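Local coordinates for protein macrophomate synthase intermolecular Diels-Alderase (Macrophoma commelinae, PDB 1IZC) that belongs to the HpcH/HpaI aldolase and citrate lyase family of TIM-barrel proteins and binds pyruvic acid together with a magnesium ion, at residues 258-263 with 269-274; 67-72 with 83-88; 108-113 with 136-141. The protein carries 1 engineered substitution. All coordinates share one frame; numbering follows the deposited sequence.

In the fold
The three contacts belong to one eight-stranded parallel barrel wrapped in helices. Contacts 1 and 2 each pack a helix on a barrel strand, 271-275 and 66-70 respectively, with centres about 20 Å apart. Contact 3 joins two helices of the outer layer. Its centre lies about 15 Å from that of contact 2, and the two touch where Ile85 CD1 lies 3.6 Å from Ala113 CA. Contacts 1 and 3, with centres about 28 Å apart, are on opposite sides of the chain's centre. Each contact stands back from bound pyruvic acid: the side chains of Ile271, Ile69 and Glu138 are about 12, 13 and 12 Å from one. Contact 2 is linked to the pocket through Asp70, which forms a salt bridge with the pocket residue Arg101.

Contact 1: 258-263 with 269-274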
loop_
_atom_site.group_PDB
_atom_site.type_symbol
_atom_site.label_atom_id
_atom_site.label_comp_id
_atom_site.label_asym_id
_atom_site.label_seq_id
_atom_site.Cartn_x
_atom_site.Cartn_y
_atom_site.Cartn_z
ATOM N N ASP A 258 31.086 -3.104 22.006
ATOM C CA ASP A 258 32.407 -3.388 22.556
ATOM C C ASP A 258 32.811 -4.859 22.433
ATOM O O ASP A 258 33.923 -5.229 22.795
ATOM C CB ASP A 258 32.529 -2.930 24.023
ATOM C CG ASP A 258 31.472 -3.530 24.930
ATOM O OD1 ASP A 258 30.933 -4.613 24.621
ATOM O OD2 ASP A 258 31.191 -2.913 25.979
ATOM N N MET A 259 31.916 -5.690 21.905
ATOM C CA MET A 259 32.208 -7.112 21.725
ATOM C C MET A 259 32.941 -7.367 20.406
ATOM O O MET A 259 33.500 -8.443 20.192
ATOM C CB MET A 259 30.913 -7.924 21.699
ATOM C CG MET A 259 30.113 -7.925 22.988
ATOM S SD MET A 259 28.534 -8.746 22.704
ATOM C CE MET A 259 29.055 -10.506 22.635
ATOM N N VAL A 260 32.932 -6.378 19.525
ATOM C CA VAL A 260 33.540 -6.523 18.212
ATOM C C VAL A 260 34.958 -7.112 18.176
ATOM O O VAL A 260 35.215 -8.066 17.425
ATOM C CB VAL A 260 33.473 -5.181 17.442
ATOM C CG1 VAL A 260 34.302 -5.246 16.178
ATOM C CG2 VAL A 260 32.007 -4.884 17.086
ATOM N N PRO A 261 35.893 -6.577 18.977
ATOM C CA PRO A 261 37.242 -7.157 18.928
ATOM C C PRO A 261 37.261 -8.651 19.211
ATOM O O PRO A 261 37.919 -9.418 18.509
ATOM C CB PRO A 261 37.998 -6.356 19.984
ATOM C CG PRO A 261 37.380 -4.997 19.846
ATOM C CD PRO A 261 35.890 -5.336 19.775
ATOM N N SER A 262 36.529 -9.069 20.233
ATOM C CA SER A 262 36.482 -10.476 20.591
ATOM C C SER A 262 35.857 -11.296 19.462
ATOM O O SER A 262 36.317 -12.399 19.150
ATOM C CB SER A 262 35.673 -10.671 21.873
ATOM O OG SER A 262 35.655 -12.041 22.241
ATOM N N LEU A 263 34.808 -10.759 18.843
ATOM C CA LEU A 263 34.166 -11.483 17.752
ATOM C C LEU A 263 35.135 -11.640 16.589
ATOM O O LEU A 263 35.193 -12.698 15.969
ATOM C CB LEU A 263 32.894 -10.753 17.292
ATOM C CG LEU A 263 31.801 -10.682 18.365
ATOM C CD1 LEU A 263 30.660 -9.786 17.895
ATOM C CD2 LEU A 263 31.292 -12.090 18.678
ATOM N N ARG A 269 33.633 -12.102 10.448
ATOM C CA ARG A 269 34.078 -11.133 9.449
ATOM C C ARG A 269 32.916 -10.305 8.903
ATOM O O ARG A 269 33.099 -9.474 8.019
ATOM C CB ARG A 269 34.831 -11.835 8.315
ATOM C CG ARG A 269 36.094 -12.560 8.794
ATOM C CD ARG A 269 37.200 -11.590 9.214
ATOM N NE ARG A 269 38.380 -12.322 9.689
ATOM C CZ ARG A 269 38.599 -12.652 10.959
ATOM N NH1 ARG A 269 37.729 -12.310 11.897
ATOM N NH2 ARG A 269 39.689 -13.344 11.295
ATOM N N ALA A 270 31.721 -10.542 9.431
ATOM C CA ALA A 270 30.533 -9.765 9.039
ATOM C C ALA A 270 29.741 -9.694 10.325
ATOM O O ALA A 270 29.233 -10.713 10.800
ATOM C CB ALA A 270 29.736 -10.475 7.961
ATOM N N ILE A 271 29.648 -8.495 10.895
ATOM C CA ILE A 271 28.965 -8.323 12.169
ATOM C C ILE A 271 27.872 -7.261 12.115
ATOM O O ILE A 271 28.124 -6.140 11.690
ATOM C CB ILE A 271 29.964 -7.888 13.264
ATOM C CG1 ILE A 271 31.165 -8.845 13.290
ATOM C CG2 ILE A 271 29.263 -7.848 14.622
ATOM C CD1 ILE A 271 32.276 -8.390 14.235
ATOM N N ALA A 272 26.665 -7.624 12.541
ATOM C CA ALA A 272 25.569 -6.658 12.588
ATOM C C ALA A 272 25.774 -5.984 13.944
ATOM O O ALA A 272 25.645 -6.636 14.981
ATOM C CB ALA A 272 24.236 -7.376 12.546
ATOM N N VAL A 273 26.104 -4.694 13.931
ATOM C CA VAL A 273 26.376 -3.978 15.170
ATOM C C VAL A 273 25.209 -3.199 15.755
ATOM O O VAL A 273 25.344 -2.568 16.802
ATOM C CB VAL A 273 27.591 -3.030 15.002
ATOM C CG1 VAL A 273 28.843 -3.854 14.636
ATOM C CG2 VAL A 273 27.305 -1.984 13.946
ATOM N N GLN A 274 24.070 -3.239 15.080
ATOM C CA GLN A 274 22.872 -2.555 15.560
ATOM C C GLN A 274 21.694 -3.267 14.888
ATOM O O GLN A 274 21.851 -3.877 13.828
ATOM C CB GLN A 274 22.952 -1.074 15.172
ATOM C CG GLN A 274 22.278 -0.074 16.107
ATOM C CD GLN A 274 22.245 -0.497 17.565
ATOM O OE1 GLN A 274 21.336 -1.214 17.989
ATOM N NE2 GLN A 274 23.228 -0.056 18.338
#
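Ile271 projects from the strand toward helix 260-265 and is met there by Leu263, the two side chains crossing obliquely. The touching runs along both branches of the isoleucine: CD1 of Ile271 lies 3.9 Å from CB of Leu263, at the base of the leucine, while CG2 of Ile271 lies 4.1 Å from the leucine's CD1. With CG1 pointing opposite its own carbonyl carbon (chi1 -52°) and chi2 extended, Ile271 carries CD1 to the helix, between Val260 CG1 and Leu263 CB. Val260, one turn earlier, divides its methyls between two strand residues. Its CG1 is 4.2 Å from Ile271 CD1, and its CG2 approaches CG1 of Val273 at 4.1 Å, again at a slant. Ile271 thus fits against both helix residues, and Val273 adds a lesser touch at the flank. A second subunit continues the packing, with its Ser294 against Val260 and its Ala291 against Val273. All four touching residues are buried. No hydrogen bond or charge pair joins the two segments, so the last barrel strand and the helix before it are held here by dispersion and the exclusion of water, with no directional bond to fix the fit.

Contact 2: 67-72 with 83-88; sequences VWIDVE and DAIHAA
Ile69 and Val67 point from the strand toward helix 83-88, and every touch across the interface is between apolar carbons. CD1 of Ile69 makes two of them: it rests 3.9 Å from CG1 of Ile85, on the flank of that side chain, and 4.2 Å from CB of Ala84. With chi2 extended (177°), Ile69 carries CD1 furthest out, and this methyl makes both of its contacts. Two residues back along the strand, CG2 of Val67 meets CB of Ala88 at 4.0 Å. The small alanines at positions 84 and 88, one helical turn apart, receive the branched strand side chains, and the axes of strand 67-70 and helix 83-88 come within 10.1 Å and run nearly antiparallel (174°). Polar bonding stays within each segment or turns outward. The helix keeps its own i to i+4 backbone bonds, as from Ala88 N to Ala84 O, and beyond the strand Glu72 N gives a weak bond to Asp70 OD1. The other oxygen of Asp70, OD2, forms a salt bridge with Arg101 of the pyruvic acid pocket and accepts a hydrogen bond from Trp152 of a third subunit. The contact is the first half of the beta-alpha-beta unit 66-70, 78-91, 97-101: His48 of strand 43-48 touches Val67 and Ile69, Thr56 of helix 53-61 touches both Ala84 and Ala88, and Val98 of strand 97-101 also packs on Ala88.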
loop_
_atom_site.group_PDB
_atom_site.type_symbol
_atom_site.label_atom_id
_atom_site.label_comp_id
_atom_site.label_asym_id
_atom_site.label_seq_id
_atom_site.Cartn_x
_atom_site.Cartn_y
_atom_site.Cartn_z
ATOM N N VAL A 67 23.371 -4.148 4.853
ATOM C CA VAL A 67 22.071 -4.063 5.514
ATOM C C VAL A 67 21.617 -5.514 5.440
ATOM O O VAL A 67 21.590 -6.105 4.360
ATOM C CB VAL A 67 21.063 -3.176 4.747
ATOM C CG1 VAL A 67 19.692 -3.243 5.444
ATOM C CG2 VAL A 67 21.562 -1.726 4.721
ATOM N N TRP A 68 21.308 -6.089 6.596
ATOM C CA TRP A 68 20.883 -7.476 6.720
ATOM C C TRP A 68 19.364 -7.453 6.871
ATOM O O TRP A 68 18.848 -7.082 7.921
ATOM C CB TRP A 68 21.549 -8.052 7.973
ATOM C CG TRP A 68 21.477 -9.516 8.171
ATOM C CD1 TRP A 68 22.375 -10.450 7.732
ATOM C CD2 TRP A 68 20.505 -10.224 8.946
ATOM N NE1 TRP A 68 22.021 -11.698 8.193
ATOM C CE2 TRP A 68 20.875 -11.586 8.938
ATOM C CE3 TRP A 68 19.359 -9.837 9.651
ATOM C CZ2 TRP A 68 20.133 -12.570 9.609
ATOM C CZ3 TRP A 68 18.620 -10.819 10.322
ATOM C CH2 TRP A 68 19.012 -12.165 10.292
ATOM N N ILE A 69 18.652 -7.849 5.820
ATOM C CA ILE A 69 17.191 -7.831 5.853
ATOM C C ILE A 69 16.654 -9.207 6.216
ATOM O O ILE A 69 16.986 -10.198 5.572
ATOM C CB ILE A 69 16.628 -7.391 4.490
ATOM C CG1 ILE A 69 17.233 -6.035 4.106
ATOM C CG2 ILE A 69 15.094 -7.327 4.541
ATOM C CD1 ILE A 69 16.795 -5.523 2.735
ATOM N N ASP A 70 15.818 -9.262 7.250
ATOM C CA ASP A 70 15.260 -10.529 7.699
ATOM C C ASP A 70 13.869 -10.773 7.130
ATOM O O ASP A 70 12.892 -10.141 7.541
ATOM C CB ASP A 70 15.219 -10.561 9.230
ATOM C CG ASP A 70 14.707 -11.880 9.772
ATOM O OD1 ASP A 70 14.611 -12.851 8.998
ATOM O OD2 ASP A 70 14.421 -11.946 10.984
ATOM N N VAL A 71 13.780 -11.694 6.178
ATOM C CA VAL A 71 12.506 -12.018 5.577
ATOM C C VAL A 71 11.933 -13.254 6.254
ATOM O O VAL A 71 10.756 -13.555 6.093
ATOM C CB VAL A 71 12.650 -12.249 4.049
ATOM C CG1 VAL A 71 11.311 -12.560 3.432
ATOM C CG2 VAL A 71 13.226 -11.014 3.408
ATOM N N GLU A 72 12.750 -13.982 7.014
ATOM C CA GLU A 72 12.183 -15.146 7.688
ATOM C C GLU A 72 11.163 -14.657 8.703
ATOM O O GLU A 72 10.062 -15.206 8.801
ATOM C CB GLU A 72 13.230 -15.989 8.423
ATOM C CG GLU A 72 12.560 -17.171 9.161
ATOM C CD GLU A 72 13.510 -18.003 10.021
ATOM O OE1 GLU A 72 14.547 -17.475 10.479
ATOM O OE2 GLU A 72 13.188 -19.188 10.254
ATOM N N ASP A 83 11.773 -3.346 -3.041
ATOM C CA ASP A 83 12.075 -1.926 -2.908
ATOM C C ASP A 83 13.090 -1.640 -1.813
ATOM O O ASP A 83 13.891 -0.711 -1.945
ATOM C CB ASP A 83 10.794 -1.119 -2.634
ATOM C CG ASP A 83 9.874 -1.029 -3.858
ATOM O OD1 ASP A 83 10.289 -1.404 -4.966
ATOM O OD2 ASP A 83 8.730 -0.555 -3.707
ATOM N N ALA A 84 13.072 -2.429 -0.738
ATOM C CA ALA A 84 14.007 -2.212 0.359
ATOM C C ALA A 84 15.421 -2.564 -0.108
ATOM O O ALA A 84 16.388 -1.859 0.190
ATOM C CB ALA A 84 13.616 -3.083 1.576
ATOM N N ILE A 85 15.542 -3.645 -0.867
ATOM C CA ILE A 85 16.860 -4.048 -1.348
ATOM C C ILE A 85 17.405 -2.963 -2.287
ATOM O O ILE A 85 18.566 -2.551 -2.165
ATOM C CB ILE A 85 16.788 -5.417 -2.045
ATOM C CG1 ILE A 85 16.427 -6.485 -0.997
ATOM C CG2 ILE A 85 18.152 -5.758 -2.692
ATOM C CD1 ILE A 85 16.106 -7.874 -1.589
ATOM N N HIS A 86 16.566 -2.489 -3.204
ATOM C CA HIS A 86 16.971 -1.416 -4.116
ATOM C C HIS A 86 17.360 -0.184 -3.295
ATOM O O HIS A 86 18.383 0.435 -3.544
ATOM C CB HIS A 86 15.828 -0.989 -5.036
ATOM C CG HIS A 86 15.666 -1.841 -6.255
ATOM N ND1 HIS A 86 14.702 -1.590 -7.205
ATOM C CD2 HIS A 86 16.353 -2.927 -6.687
ATOM C CE1 HIS A 86 14.802 -2.484 -8.175
ATOM N NE2 HIS A 86 15.797 -3.306 -7.884
ATOM N N ALA A 87 16.527 0.188 -2.330
ATOM C CA ALA A 87 16.843 1.384 -1.534
ATOM C C ALA A 87 18.170 1.273 -0.778
ATOM O O ALA A 87 18.938 2.246 -0.712
ATOM C CB ALA A 87 15.706 1.687 -0.558
ATOM N N ALA A 88 18.448 0.109 -0.198
ATOM C CA ALA A 88 19.710 -0.062 0.532
ATOM C C ALA A 88 20.913 0.213 -0.365
ATOM O O ALA A 88 21.850 0.915 0.023
ATOM C CB ALA A 88 19.813 -1.484 1.101
#

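Contact 3: 108-113 with 136-141; sequences VSLSTA and VKEMYY. Engineered in segment 108-113: Val108 (natural residue Ile).
Glu138 carries the flat group nearest the interface, yet its carboxylate is not what meets Leu110: the aliphatic base of the side chain does the touching. The aromatic ring of Tyr140, just past the helix, has Val136 O at its edge and in its plane, while its hydroxyl is hydrogen-bonded to Val178 O. The contact proper centres on Leu110, which points toward the facing helix and places its two methyls on successive residues. CD2 lies 3.6 Å from CB of Glu138, and CD1 lies 3.9 Å from CG of Met139; each of these side chains crosses the leucine at about a right angle. Glu138 CB touches the methyl directly from the backbone, while a bend at chi2 (-58°) turns the carboxylate off the chain's extended course; its OE2 is salt-bridged to Arg146. Met139 bends only at chi3, beyond the carbon that touches Leu110. No hydrogen bond spans the segments.

Within helix 108-113, Thr112 is tied back one turn to the carbonyl of the engineered Val108. Thr112 OG1 donates a hydrogen bond to Val108 O at 2.7 Å, from 36° above the carbonyl plane, and its backbone N reaches the same oxygen at 2.9 Å from the opposite face. Two bonds from one residue thus grip a single acceptor. The facing helix ends at Met139, and the N of Tyr140 still bonds to Val136 O at 3.2 Å.

Ile121 of strand 120-123 lies beneath both Leu110 and Met139, so the leucine sits where two helices meet over the strand that connects them in sequence. Such packing between consecutive outer helices, above the intervening strand, is characteristic of the (beta/alpha)8 or TIM barrel.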
loop_
_atom_site.group_PDB
_atom_site.type_symbol
_atom_site.label_atom_id
_atom_site.label_comp_id
_atom_site.label_asym_id
_atom_site.label_seq_id
_atom_site.Cartn_x
_atom_site.Cartn_y
_atom_site.Cartn_z
ATOM N N VAL A 108 9.787 -17.961 -3.608
ATOM C CA VAL A 108 9.470 -16.609 -4.062
ATOM C C VAL A 108 10.267 -15.571 -3.280
ATOM O O VAL A 108 10.761 -14.597 -3.852
ATOM C CB VAL A 108 7.954 -16.318 -3.943
ATOM C CG1 VAL A 108 7.667 -14.863 -4.313
ATOM C CG2 VAL A 108 7.176 -17.245 -4.886
ATOM N N SER A 109 10.417 -15.772 -1.975
ATOM C CA SER A 109 11.208 -14.811 -1.196
ATOM C C SER A 109 12.640 -14.818 -1.737
ATOM O O SER A 109 13.274 -13.777 -1.888
ATOM C CB SER A 109 11.236 -15.195 0.290
ATOM O OG SER A 109 9.956 -15.084 0.893
ATOM N N LEU A 110 13.146 -16.012 -2.032
ATOM C CA LEU A 110 14.508 -16.152 -2.532
ATOM C C LEU A 110 14.700 -15.495 -3.890
ATOM O O LEU A 110 15.636 -14.728 -4.072
ATOM C CB LEU A 110 14.888 -17.630 -2.631
ATOM C CG LEU A 110 16.281 -17.905 -3.209
ATOM C CD1 LEU A 110 17.363 -17.308 -2.293
ATOM C CD2 LEU A 110 16.462 -19.418 -3.339
ATOM N N SER A 111 13.818 -15.787 -4.845
ATOM C CA SER A 111 13.984 -15.192 -6.168
ATOM C C SER A 111 13.791 -13.683 -6.107
ATOM O O SER A 111 14.460 -12.943 -6.822
ATOM C CB SER A 111 13.021 -15.819 -7.182
ATOM O OG SER A 111 11.685 -15.501 -6.880
ATOM N N THR A 112 12.900 -13.222 -5.236
ATOM C CA THR A 112 12.674 -11.786 -5.105
ATOM C C THR A 112 13.941 -11.114 -4.576
ATOM O O THR A 112 14.383 -10.081 -5.096
ATOM C CB THR A 112 11.515 -11.502 -4.127
ATOM O OG1 THR A 112 10.297 -12.044 -4.664
ATOM C CG2 THR A 112 11.363 -9.989 -3.896
ATOM N N ALA A 113 14.534 -11.706 -3.541
ATOM C CA ALA A 113 15.740 -11.142 -2.954
ATOM C C ALA A 113 16.859 -11.099 -3.983
ATOM O O ALA A 113 17.542 -10.092 -4.124
ATOM C CB ALA A 113 16.177 -11.961 -1.738
ATOM N N VAL A 136 21.743 -23.810 -3.522
ATOM C CA VAL A 136 22.700 -23.559 -4.588
ATOM C C VAL A 136 21.974 -23.665 -5.933
ATOM O O VAL A 136 22.159 -22.822 -6.818
ATOM C CB VAL A 136 23.860 -24.561 -4.529
ATOM C CG1 VAL A 136 24.796 -24.372 -5.730
ATOM C CG2 VAL A 136 24.623 -24.364 -3.236
ATOM N N LYS A 137 21.124 -24.677 -6.084
ATOM C CA LYS A 137 20.394 -24.855 -7.342
ATOM C C LYS A 137 19.544 -23.644 -7.711
ATOM O O LYS A 137 19.491 -23.248 -8.876
ATOM C CB LYS A 137 19.477 -26.088 -7.280
ATOM C CG LYS A 137 20.196 -27.425 -7.160
ATOM C CD LYS A 137 19.175 -28.552 -7.002
ATOM C CE LYS A 137 19.848 -29.894 -6.716
ATOM N NZ LYS A 137 18.835 -30.930 -6.335
ATOM N N GLU A 138 18.884 -23.051 -6.720
ATOM C CA GLU A 138 18.013 -21.908 -6.981
ATOM C C GLU A 138 18.707 -20.550 -7.019
ATOM O O GLU A 138 18.167 -19.588 -7.575
ATOM C CB GLU A 138 16.899 -21.854 -5.931
ATOM C CG GLU A 138 15.951 -23.048 -5.946
ATOM C CD GLU A 138 15.280 -23.232 -7.295
ATOM O OE1 GLU A 138 14.791 -22.226 -7.859
ATOM O OE2 GLU A 138 15.237 -24.378 -7.790
ATOM N N MET A 139 19.897 -20.472 -6.437
ATOM C CA MET A 139 20.629 -19.211 -6.348
ATOM C C MET A 139 21.574 -18.868 -7.477
ATOM O O MET A 139 21.902 -17.699 -7.700
ATOM C CB MET A 139 21.427 -19.180 -5.051
ATOM C CG MET A 139 20.593 -18.940 -3.810
ATOM S SD MET A 139 21.563 -18.996 -2.293
ATOM C CE MET A 139 22.682 -17.561 -2.557
ATOM N N TYR A 140 22.032 -19.882 -8.190
ATOM C CA TYR A 140 22.992 -19.636 -9.243
ATOM C C TYR A 140 22.543 -20.172 -10.579
ATOM O O TYR A 140 21.854 -21.192 -10.652
ATOM C CB TYR A 140 24.346 -20.256 -8.862
ATOM C CG TYR A 140 24.911 -19.725 -7.558
ATOM C CD1 TYR A 140 24.645 -20.362 -6.344
ATOM C CD2 TYR A 140 25.684 -18.563 -7.537
ATOM C CE1 TYR A 140 25.136 -19.854 -5.135
ATOM C CE2 TYR A 140 26.174 -18.042 -6.339
ATOM C CZ TYR A 140 25.898 -18.692 -5.141
ATOM O OH TYR A 140 26.385 -18.159 -3.963
ATOM N N TYR A 141 22.932 -19.467 -11.634
ATOM C CA TYR A 141 22.602 -19.882 -12.991
ATOM C C TYR A 141 23.482 -21.053 -13.401
ATOM O O TYR A 141 24.533 -21.288 -12.809
ATOM C CB TYR A 141 22.866 -18.735 -13.967
ATOM C CG TYR A 141 22.031 -17.513 -13.708
ATOM C CD1 TYR A 141 20.663 -17.526 -13.950
ATOM C CD2 TYR A 141 22.611 -16.340 -13.233
ATOM C CE1 TYR A 141 19.885 -16.397 -13.731
ATOM C CE2 TYR A 141 21.841 -15.206 -13.010
ATOM C CZ TYR A 141 20.488 -15.242 -13.262
ATOM O OH TYR A 141 19.739 -14.113 -13.069
#